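Local coordinates for hypothetical protein Atu2327 (Agrobacterium tumefaciens, PDB 2O8I) that is of unknown function but belongs to the OHCU decarboxylase family, and so probably catalyses the decarboxylation that yields allantoin in urate breakdown, at residues 2-8 against 22-27; 15-20 against 59-64; 96-100 against 124-128. All coordinates share one frame; numbering follows the deposited sequence.

Interaction 1 (2-8 against 22-27); sequences VTREEFV and AERAYD
The first two helices of this all-helical chain form a splayed helical hairpin in which Y26 and R4 bury the largest areas. The axes of the segments 4-8 and 22-27 run roughly antiparallel, at 133°, and come within 9.3 Å. The Y26 ring is inserted against the N-terminal turn of helix 4-11. Its hydroxyl donates to V2 O (Y26 OH to V2 O 2.6 Å), reaching that acceptor in the carbonyl plane, and R4 CA lies over the middle of one ring face, 3.6 Å from the centroid, as a CH-pi contact. An edge of the same ring is turned to the face of F7 in an offset edge-to-face pair, centroids 5.4 Å apart and planes at 65°. F7 CE2 then packs on A25 CB and places its own edge at A22 O, while V8 CG2 closes the far end of the contact over A22. Beside this apolar part is a salt-bridge network. R4 leaves the helix with CG anti to the backbone N (chi1 -161°) and runs extended to NE, bringing its guanidinium between two acids one helical turn apart. NH1 and NH2 close on D27 as a pair, each on its own oxygen, with NH1 to OD1 of D27 at 2.6 Å and NH2 to OD2 of D27 at 3.1 Å. R4 NH2 also donates to E23 OE1 (2.8 Å), to which NE adds a weak bond. Two carboxylates, through four bonds of which one is weak, thus hold the guanidinium against rotation. T3 N-caps helix 4-11 through its OG1, which accepts from E6 N. Around the pair, A25 faces L44 and Q47 of helix 37-50, F11 meets the F7 ring edge-to-face, and R24 pairs with E55 of helix 53-62.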
loop_
_atom_site.group_PDB
_atom_site.type_symbol
_atom_site.label_atom_id
_atom_site.label_comp_id
_atom_site.label_asym_id
_atom_site.label_seq_id
_atom_site.Cartn_x
_atom_site.Cartn_y
_atom_site.Cartn_z
ATOM N N VAL A 2 25.249 -4.682 6.984
ATOM C CA VAL A 2 24.139 -4.134 6.215
ATOM C C VAL A 2 24.551 -2.911 5.380
ATOM O O VAL A 2 24.785 -1.852 5.930
ATOM C CB VAL A 2 22.959 -3.784 7.162
ATOM C CG1 VAL A 2 21.788 -3.273 6.404
ATOM C CG2 VAL A 2 22.583 -5.003 7.976
ATOM N N THR A 3 24.635 -3.045 4.058
ATOM C CA THR A 3 24.941 -1.894 3.212
ATOM C C THR A 3 23.823 -0.873 3.212
ATOM O O THR A 3 22.717 -1.139 3.678
ATOM C CB THR A 3 25.144 -2.261 1.770
ATOM O OG1 THR A 3 23.896 -2.650 1.244
ATOM C CG2 THR A 3 26.135 -3.389 1.589
ATOM N N ARG A 4 24.104 0.315 2.685
ATOM C CA ARG A 4 23.125 1.411 2.644
ATOM C C ARG A 4 21.939 1.043 1.772
ATOM O O ARG A 4 20.801 1.317 2.101
ATOM C CB ARG A 4 23.782 2.627 2.010
ATOM C CG ARG A 4 23.114 3.926 2.281
ATOM C CD ARG A 4 23.436 4.973 1.183
ATOM N NE ARG A 4 22.675 6.186 1.459
ATOM C CZ ARG A 4 22.948 6.996 2.465
ATOM N NH1 ARG A 4 23.999 6.746 3.253
ATOM N NH2 ARG A 4 22.158 8.043 2.694
ATOM N N GLU A 5 22.241 0.436 0.641
ATOM C CA GLU A 5 21.311 0.172 -0.396
ATOM C C GLU A 5 20.319 -0.798 0.182
ATOM O O GLU A 5 19.116 -0.699 -0.045
ATOM C CB GLU A 5 22.049 -0.460 -1.569
ATOM C CG GLU A 5 21.246 -0.495 -2.830
ATOM C CD GLU A 5 21.210 -1.896 -3.468
ATOM O OE1 GLU A 5 22.287 -2.301 -3.985
ATOM O OE2 GLU A 5 20.116 -2.571 -3.449
ATOM N N GLU A 6 20.837 -1.711 0.973
ATOM C CA GLU A 6 20.032 -2.730 1.523
ATOM C C GLU A 6 19.158 -2.213 2.680
ATOM O O GLU A 6 17.948 -2.424 2.705
ATOM C CB GLU A 6 20.907 -3.913 1.894
ATOM C CG GLU A 6 20.244 -4.802 2.908
ATOM C CD GLU A 6 21.150 -5.889 3.507
ATOM O OE1 GLU A 6 22.441 -5.980 3.200
ATOM O OE2 GLU A 6 20.490 -6.620 4.322
ATOM N N PHE A 7 19.741 -1.505 3.614
ATOM C CA PHE A 7 18.953 -0.848 4.651
ATOM C C PHE A 7 17.805 0.014 4.142
ATOM O O PHE A 7 16.709 -0.018 4.673
ATOM C CB PHE A 7 19.869 0.023 5.478
ATOM C CG PHE A 7 19.257 0.584 6.724
ATOM C CD1 PHE A 7 19.419 -0.070 7.947
ATOM C CD2 PHE A 7 18.629 1.819 6.706
ATOM C CE1 PHE A 7 18.902 0.470 9.139
ATOM C CE2 PHE A 7 18.110 2.398 7.904
ATOM C CZ PHE A 7 18.226 1.706 9.115
ATOM N N VAL A 8 18.052 0.814 3.128
ATOM C CA VAL A 8 17.041 1.714 2.646
ATOM C C VAL A 8 16.019 0.901 1.905
ATOM O O VAL A 8 14.850 1.254 1.873
ATOM C CB VAL A 8 17.670 2.804 1.743
ATOM C CG1 VAL A 8 16.611 3.571 0.953
ATOM C CG2 VAL A 8 18.526 3.750 2.626
ATOM N N ALA A 22 14.836 6.559 6.093
ATOM C CA ALA A 22 15.751 5.430 6.189
ATOM C C ALA A 22 17.156 5.850 5.805
ATOM O O ALA A 22 18.092 5.358 6.417
ATOM C CB ALA A 22 15.272 4.266 5.332
ATOM N N GLU A 23 17.310 6.727 4.803
ATOM C CA GLU A 23 18.625 7.277 4.404
ATOM C C GLU A 23 19.298 7.961 5.605
ATOM O O GLU A 23 20.443 7.653 5.957
ATOM C CB GLU A 23 18.488 8.358 3.335
ATOM C CG GLU A 23 17.716 8.026 2.091
ATOM C CD GLU A 23 18.622 7.539 0.999
ATOM O OE1 GLU A 23 19.880 7.628 1.188
ATOM O OE2 GLU A 23 18.092 7.053 -0.048
ATOM N N ARG A 24 18.593 8.889 6.241
ATOM C CA ARG A 24 19.163 9.602 7.368
ATOM C C ARG A 24 19.441 8.682 8.521
ATOM O O ARG A 24 20.488 8.817 9.172
ATOM C CB ARG A 24 18.244 10.702 7.839
ATOM C CG ARG A 24 18.075 11.770 6.809
ATOM C CD ARG A 24 17.196 12.868 7.352
ATOM N NE ARG A 24 16.908 13.775 6.258
ATOM C CZ ARG A 24 15.942 14.682 6.278
ATOM N NH1 ARG A 24 15.142 14.776 7.342
ATOM N NH2 ARG A 24 15.771 15.469 5.209
ATOM N N ALA A 25 18.528 7.746 8.805
ATOM C CA ALA A 25 18.802 6.753 9.868
ATOM C C ALA A 25 20.104 6.012 9.569
ATOM O O ALA A 25 20.837 5.666 10.502
ATOM C CB ALA A 25 17.674 5.773 10.029
ATOM N N TYR A 26 20.375 5.766 8.283
ATOM C CA TYR A 26 21.549 5.006 7.938
ATOM C C TYR A 26 22.810 5.829 8.229
ATOM O O TYR A 26 23.807 5.297 8.756
ATOM C CB TYR A 26 21.533 4.496 6.483
ATOM C CG TYR A 26 22.636 3.449 6.254
ATOM C CD1 TYR A 26 23.955 3.834 5.892
ATOM C CD2 TYR A 26 22.395 2.097 6.458
ATOM C CE1 TYR A 26 24.954 2.896 5.698
ATOM C CE2 TYR A 26 23.420 1.135 6.275
ATOM C CZ TYR A 26 24.685 1.545 5.898
ATOM O OH TYR A 26 25.683 0.617 5.693
ATOM N N ASP A 27 22.743 7.130 7.912
ATOM C CA ASP A 27 23.836 8.048 8.176
ATOM C C ASP A 27 24.017 8.348 9.651
ATOM O O ASP A 27 25.104 8.765 10.049
ATOM C CB ASP A 27 23.725 9.310 7.317
ATOM C CG ASP A 27 23.898 9.006 5.816
ATOM O OD1 ASP A 27 24.520 7.971 5.469
ATOM O OD2 ASP A 27 23.411 9.790 4.979
#

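Interaction 2 (15-20 against 59-64); sequences FEHSPF and VLRAHP
V59, in the last turn of helix 53-62, offers both of its methyls to the apolar part of the contact. CG1 meets F15 CD2 at the edge of that ring, 4.1 Å away, and CG2 lies at the edge of the F20 ring while also touching S18 OG. F20 gets there because its CG sits between the backbone N and the carbonyl carbon (chi1 80°), which swings the ring back toward V59. F15 and V59 both also touch F48 of helix 37-50. Further along, A62 CB packs against H17 CB at 3.9 Å and faces E16 O. E16 and P64 cross at about a right angle: the aliphatic stem of the glutamate lies against the proline ring, with E16 CG 3.5 Å from P64 CD. The bends facing each other are a type II beta turn from F15 to S18, closed by S18 N to F15 O (2.9 Å), and the helix C-terminus, where H63 leaves helical geometry. The turn is braced within itself by S18 OG, which donates to E16 O (2.7 Å) from above the carbonyl plane, 39° out of it. Polar contact between the segments passes through a water: it accepts from E16 N at 2.9 Å and sits 2.7 Å from H63 ND1, in the plane of the imidazole. P64 CD lies over one face of the same ring. The polar ends turn to partners outside the two segments: E16 forms a salt bridge with R157 of helix 139-161, and H63 NE2 is hydrogen-bonded to K69 NZ. The H17 ring meets the ring of H17 of the second subunit across the dimer interface.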
loop_
_atom_site.group_PDB
_atom_site.type_symbol
_atom_site.label_atom_id
_atom_site.label_comp_id
_atom_site.label_asym_id
_atom_site.label_seq_id
_atom_site.Cartn_x
_atom_site.Cartn_y
_atom_site.Cartn_z
ATOM N N PHE A 15 7.942 4.037 6.682
ATOM C CA PHE A 15 7.203 5.266 6.562
ATOM C C PHE A 15 6.965 5.327 5.070
ATOM O O PHE A 15 7.883 5.468 4.269
ATOM C CB PHE A 15 8.029 6.472 7.081
ATOM C CG PHE A 15 8.180 6.489 8.576
ATOM C CD1 PHE A 15 9.068 5.643 9.212
ATOM C CD2 PHE A 15 7.405 7.294 9.348
ATOM C CE1 PHE A 15 9.207 5.623 10.630
ATOM C CE2 PHE A 15 7.514 7.288 10.745
ATOM C CZ PHE A 15 8.434 6.445 11.378
ATOM N N GLU A 16 5.707 5.182 4.709
ATOM C CA GLU A 16 5.310 5.001 3.355
ATOM C C GLU A 16 5.869 6.080 2.429
ATOM O O GLU A 16 5.833 7.242 2.772
ATOM C CB GLU A 16 3.787 4.964 3.312
ATOM C CG GLU A 16 3.301 4.380 2.039
ATOM C CD GLU A 16 3.039 2.911 2.161
ATOM O OE1 GLU A 16 2.991 2.398 3.277
ATOM O OE2 GLU A 16 2.837 2.271 1.149
ATOM N N HIS A 17 6.400 5.678 1.268
ATOM C CA HIS A 17 6.976 6.600 0.297
ATOM C C HIS A 17 7.958 7.592 0.928
ATOM O O HIS A 17 8.240 8.654 0.335
ATOM C CB HIS A 17 5.889 7.336 -0.511
ATOM C CG HIS A 17 4.960 6.413 -1.250
ATOM N ND1 HIS A 17 3.675 6.175 -0.832
ATOM C CD2 HIS A 17 5.146 5.629 -2.342
ATOM C CE1 HIS A 17 3.101 5.290 -1.632
ATOM N NE2 HIS A 17 3.972 4.939 -2.557
ATOM N N SER A 18 8.531 7.252 2.092
ATOM C CA SER A 18 9.473 8.173 2.744
ATOM C C SER A 18 10.928 7.610 2.966
ATOM O O SER A 18 11.445 7.556 4.109
ATOM C CB SER A 18 8.809 8.716 3.999
ATOM O OG SER A 18 7.523 9.185 3.641
ATOM N N PRO A 19 11.591 7.186 1.849
ATOM C CA PRO A 19 12.922 6.608 1.974
ATOM C C PRO A 19 13.899 7.545 2.675
ATOM O O PRO A 19 14.795 7.055 3.342
ATOM C CB PRO A 19 13.338 6.314 0.511
ATOM C CG PRO A 19 12.438 7.155 -0.341
ATOM C CD PRO A 19 11.163 7.244 0.432
ATOM N N PHE A 20 13.710 8.865 2.604
ATOM C CA PHE A 20 14.646 9.790 3.294
ATOM C C PHE A 20 14.756 9.487 4.789
ATOM O O PHE A 20 15.833 9.681 5.380
ATOM C CB PHE A 20 14.297 11.264 3.052
ATOM C CG PHE A 20 13.169 11.774 3.916
ATOM C CD1 PHE A 20 11.828 11.597 3.528
ATOM C CD2 PHE A 20 13.432 12.408 5.113
ATOM C CE1 PHE A 20 10.760 12.062 4.358
ATOM C CE2 PHE A 20 12.390 12.853 5.939
ATOM C CZ PHE A 20 11.061 12.678 5.570
ATOM N N VAL A 59 4.993 13.214 5.014
ATOM C CA VAL A 59 4.881 11.801 5.355
ATOM C C VAL A 59 3.423 11.478 5.537
ATOM O O VAL A 59 2.960 10.443 5.069
ATOM C CB VAL A 59 5.670 11.464 6.644
ATOM C CG1 VAL A 59 5.311 10.096 7.186
ATOM C CG2 VAL A 59 7.196 11.624 6.415
ATOM N N LEU A 60 2.695 12.367 6.205
ATOM C CA LEU A 60 1.263 12.155 6.451
ATOM C C LEU A 60 0.526 12.060 5.142
ATOM O O LEU A 60 -0.320 11.196 4.953
ATOM C CB LEU A 60 0.696 13.312 7.252
ATOM C CG LEU A 60 0.601 13.228 8.780
ATOM C CD1 LEU A 60 1.620 12.362 9.427
ATOM C CD2 LEU A 60 0.641 14.613 9.367
ATOM N N ARG A 61 0.863 12.967 4.234
ATOM C CA ARG A 61 0.185 13.041 2.973
ATOM C C ARG A 61 0.483 11.858 2.074
ATOM O O ARG A 61 -0.314 11.543 1.223
ATOM C CB ARG A 61 0.541 14.353 2.272
ATOM C CG ARG A 61 -0.064 15.558 2.957
ATOM C CD ARG A 61 0.177 16.809 2.175
ATOM N NE ARG A 61 -0.762 17.853 2.585
ATOM C CZ ARG A 61 -0.538 19.167 2.472
ATOM N NH1 ARG A 61 0.605 19.590 1.969
ATOM N NH2 ARG A 61 -1.454 20.049 2.881
ATOM N N ALA A 62 1.624 11.206 2.253
ATOM C CA ALA A 62 1.998 10.065 1.398
ATOM C C ALA A 62 1.366 8.768 1.915
ATOM O O ALA A 62 1.255 7.787 1.182
ATOM C CB ALA A 62 3.528 9.918 1.320
ATOM N N HIS A 63 0.968 8.765 3.184
ATOM C CA HIS A 63 0.420 7.583 3.793
ATOM C C HIS A 63 -0.887 7.089 3.120
ATOM O O HIS A 63 -1.749 7.883 2.746
ATOM C CB HIS A 63 0.203 7.846 5.264
ATOM C CG HIS A 63 0.066 6.607 6.067
ATOM N ND1 HIS A 63 1.128 6.032 6.723
ATOM C CD2 HIS A 63 -1.000 5.805 6.297
ATOM C CE1 HIS A 63 0.720 4.942 7.351
ATOM N NE2 HIS A 63 -0.568 4.785 7.117
ATOM N N PRO A 64 -1.011 5.768 2.902
ATOM C CA PRO A 64 -2.235 5.294 2.252
ATOM C C PRO A 64 -3.475 5.448 3.126
ATOM O O PRO A 64 -3.391 5.381 4.378
ATOM C CB PRO A 64 -1.966 3.802 2.015
ATOM C CG PRO A 64 -0.878 3.444 2.948
ATOM C CD PRO A 64 -0.044 4.676 3.146
HETATM O O HOH W 1 3.835 5.840 6.789
#

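Interaction 3 (96-100 against 124-128); sequences EHARF and RHDIL
E96 and R124 meet flat on flat: the carboxylate lies over one face of the guanidinium, the two planes only 4° apart. This is a long salt bridge, resting on charge alone, E96 OE2 standing 3.7 Å from R124 NE and well out of the guanidinium plane, so that no N-H points at it. R124 is extended as far as CD, which lies 3.6 Å from E96 CD; the bend at chi3 (57°) then turns NE and the guanidinium over the carboxylate. The other carboxylate oxygen, E96 OE1, accepts from S93 N ahead of helix 94-111. A water appears to link the two arginines through R124 NH1 and, weakly, R99 NH1; these nitrogens are 4.3 Å apart. Apolar contacts fill the rest. F100 CE1 packs on I127 CG2 (3.6 Å), L128 CD2 lies at the edge of the F100 ring, and the L128 methyls cover one face of the R99 guanidinium. L70 of helix 66-74 and L92 also touch F100. The segments of helices 94-111 and 124-135 run nearly parallel, 23° apart, with axes 12.1 Å from each other, a spacing bridged by these long side chains. With stacked charges in place of direct hydrogen bonds, the polar side probably rests on electrostatics more than on directed bonds: E96 would offset the charge of R124, and the water would ease the approach of R99 NH1 to R124 NH1.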
loop_
_atom_site.group_PDB
_atom_site.type_symbol
_atom_site.label_atom_id
_atom_site.label_comp_id
_atom_site.label_asym_id
_atom_site.label_seq_id
_atom_site.Cartn_x
_atom_site.Cartn_y
_atom_site.Cartn_z
ATOM N N GLU A 96 -20.026 -0.623 3.660
ATOM C CA GLU A 96 -19.048 -0.189 4.691
ATOM C C GLU A 96 -17.694 0.246 4.099
ATOM O O GLU A 96 -17.152 1.298 4.505
ATOM C CB GLU A 96 -18.895 -1.211 5.831
ATOM C CG GLU A 96 -20.218 -1.434 6.605
ATOM C CD GLU A 96 -20.404 -2.871 7.160
ATOM O OE1 GLU A 96 -19.480 -3.724 6.983
ATOM O OE2 GLU A 96 -21.498 -3.134 7.757
ATOM N N HIS A 97 -17.168 -0.515 3.130
ATOM C CA HIS A 97 -16.054 -0.021 2.331
ATOM C C HIS A 97 -16.311 1.406 1.832
ATOM O O HIS A 97 -15.472 2.299 2.005
ATOM C CB HIS A 97 -15.831 -0.904 1.134
ATOM C CG HIS A 97 -15.021 -2.108 1.436
ATOM N ND1 HIS A 97 -13.639 -2.076 1.479
ATOM C CD2 HIS A 97 -15.390 -3.387 1.713
ATOM C CE1 HIS A 97 -13.195 -3.293 1.762
ATOM N NE2 HIS A 97 -14.235 -4.102 1.921
ATOM N N ALA A 98 -17.479 1.610 1.216
ATOM C CA ALA A 98 -17.836 2.918 0.670
ATOM C C ALA A 98 -17.873 4.010 1.743
ATOM O O ALA A 98 -17.438 5.144 1.492
ATOM C CB ALA A 98 -19.166 2.864 -0.116
ATOM N N ARG A 99 -18.371 3.670 2.939
ATOM C CA ARG A 99 -18.422 4.649 4.022
ATOM C C ARG A 99 -16.992 5.042 4.370
ATOM O O ARG A 99 -16.719 6.218 4.565
ATOM C CB ARG A 99 -19.194 4.128 5.243
ATOM C CG ARG A 99 -19.722 5.193 6.205
ATOM C CD ARG A 99 -20.410 4.433 7.384
ATOM N NE ARG A 99 -20.831 5.227 8.569
ATOM C CZ ARG A 99 -21.660 4.796 9.542
ATOM N NH1 ARG A 99 -22.192 3.571 9.504
ATOM N NH2 ARG A 99 -21.960 5.581 10.579
ATOM N N PHE A 100 -16.074 4.077 4.423
ATOM C CA PHE A 100 -14.682 4.432 4.753
ATOM C C PHE A 100 -14.115 5.438 3.775
ATOM O O PHE A 100 -13.536 6.446 4.202
ATOM C CB PHE A 100 -13.766 3.220 4.881
ATOM C CG PHE A 100 -13.976 2.448 6.160
ATOM C CD1 PHE A 100 -14.657 3.027 7.241
ATOM C CD2 PHE A 100 -13.475 1.170 6.307
ATOM C CE1 PHE A 100 -14.839 2.344 8.447
ATOM C CE2 PHE A 100 -13.662 0.476 7.517
ATOM C CZ PHE A 100 -14.343 1.065 8.586
ATOM N N ARG A 124 -14.730 -2.477 12.914
ATOM C CA ARG A 124 -15.376 -1.378 12.207
ATOM C C ARG A 124 -15.863 -0.263 13.121
ATOM O O ARG A 124 -15.644 0.901 12.820
ATOM C CB ARG A 124 -16.545 -1.922 11.387
ATOM C CG ARG A 124 -17.227 -0.851 10.566
ATOM C CD ARG A 124 -18.360 -1.437 9.761
ATOM N NE ARG A 124 -19.353 -2.112 10.594
ATOM C CZ ARG A 124 -20.474 -1.545 11.026
ATOM N NH1 ARG A 124 -20.749 -0.267 10.721
ATOM N NH2 ARG A 124 -21.315 -2.255 11.766
ATOM N N HIS A 125 -16.522 -0.617 14.224
ATOM C CA HIS A 125 -16.940 0.371 15.211
ATOM C C HIS A 125 -15.805 1.207 15.777
ATOM O O HIS A 125 -15.938 2.440 15.840
ATOM C CB HIS A 125 -17.746 -0.268 16.330
ATOM C CG HIS A 125 -19.083 -0.726 15.872
ATOM N ND1 HIS A 125 -20.005 0.140 15.299
ATOM C CD2 HIS A 125 -19.640 -1.959 15.852
ATOM C CE1 HIS A 125 -21.075 -0.554 14.951
ATOM N NE2 HIS A 125 -20.881 -1.825 15.279
ATOM N N ASP A 126 -14.693 0.559 16.158
ATOM C CA ASP A 126 -13.539 1.290 16.689
ATOM C C ASP A 126 -13.124 2.408 15.758
ATOM O O ASP A 126 -12.727 3.484 16.206
ATOM C CB ASP A 126 -12.339 0.376 16.924
ATOM C CG ASP A 126 -12.635 -0.723 17.915
ATOM O OD1 ASP A 126 -13.309 -0.445 18.917
ATOM O OD2 ASP A 126 -12.217 -1.880 17.675
ATOM N N ILE A 127 -13.227 2.140 14.460
ATOM C CA ILE A 127 -12.752 3.075 13.456
ATOM C C ILE A 127 -13.712 4.253 13.278
ATOM O O ILE A 127 -13.272 5.439 13.277
ATOM C CB ILE A 127 -12.459 2.355 12.112
ATOM C CG1 ILE A 127 -11.082 1.682 12.216
ATOM C CG2 ILE A 127 -12.489 3.361 10.940
ATOM C CD1 ILE A 127 -10.979 0.420 11.438
ATOM N N LEU A 128 -15.003 3.921 13.136
ATOM C CA LEU A 128 -16.052 4.924 13.121
ATOM C C LEU A 128 -15.973 5.829 14.365
ATOM O O LEU A 128 -16.161 7.051 14.277
ATOM C CB LEU A 128 -17.403 4.240 12.994
ATOM C CG LEU A 128 -17.511 3.506 11.645
ATOM C CD1 LEU A 128 -18.783 2.646 11.499
ATOM C CD2 LEU A 128 -17.413 4.533 10.518
HETATM O O HOH W 2 -20.206 1.204 8.734
#

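From the N terminus, interaction 1 closes a short loop, folding helix 19-27 back on helix 4-11. The turn 15-20 lies inside that loop, yet its partner 59-64 comes well after it, so interactions 1 and 2 cross rather than nest. They share helix 19-27 and touch where V8 meets P19; interaction 2 then ties the N-terminal hairpin to the end of helix 53-62 near the centre of the chain. Interaction 3 follows in series, joining helices 94-111 and 124-135. Its centre is about 37 Å from that of interaction 1, on the opposite side of the chain's centre, and about 23 Å from that of interaction 2.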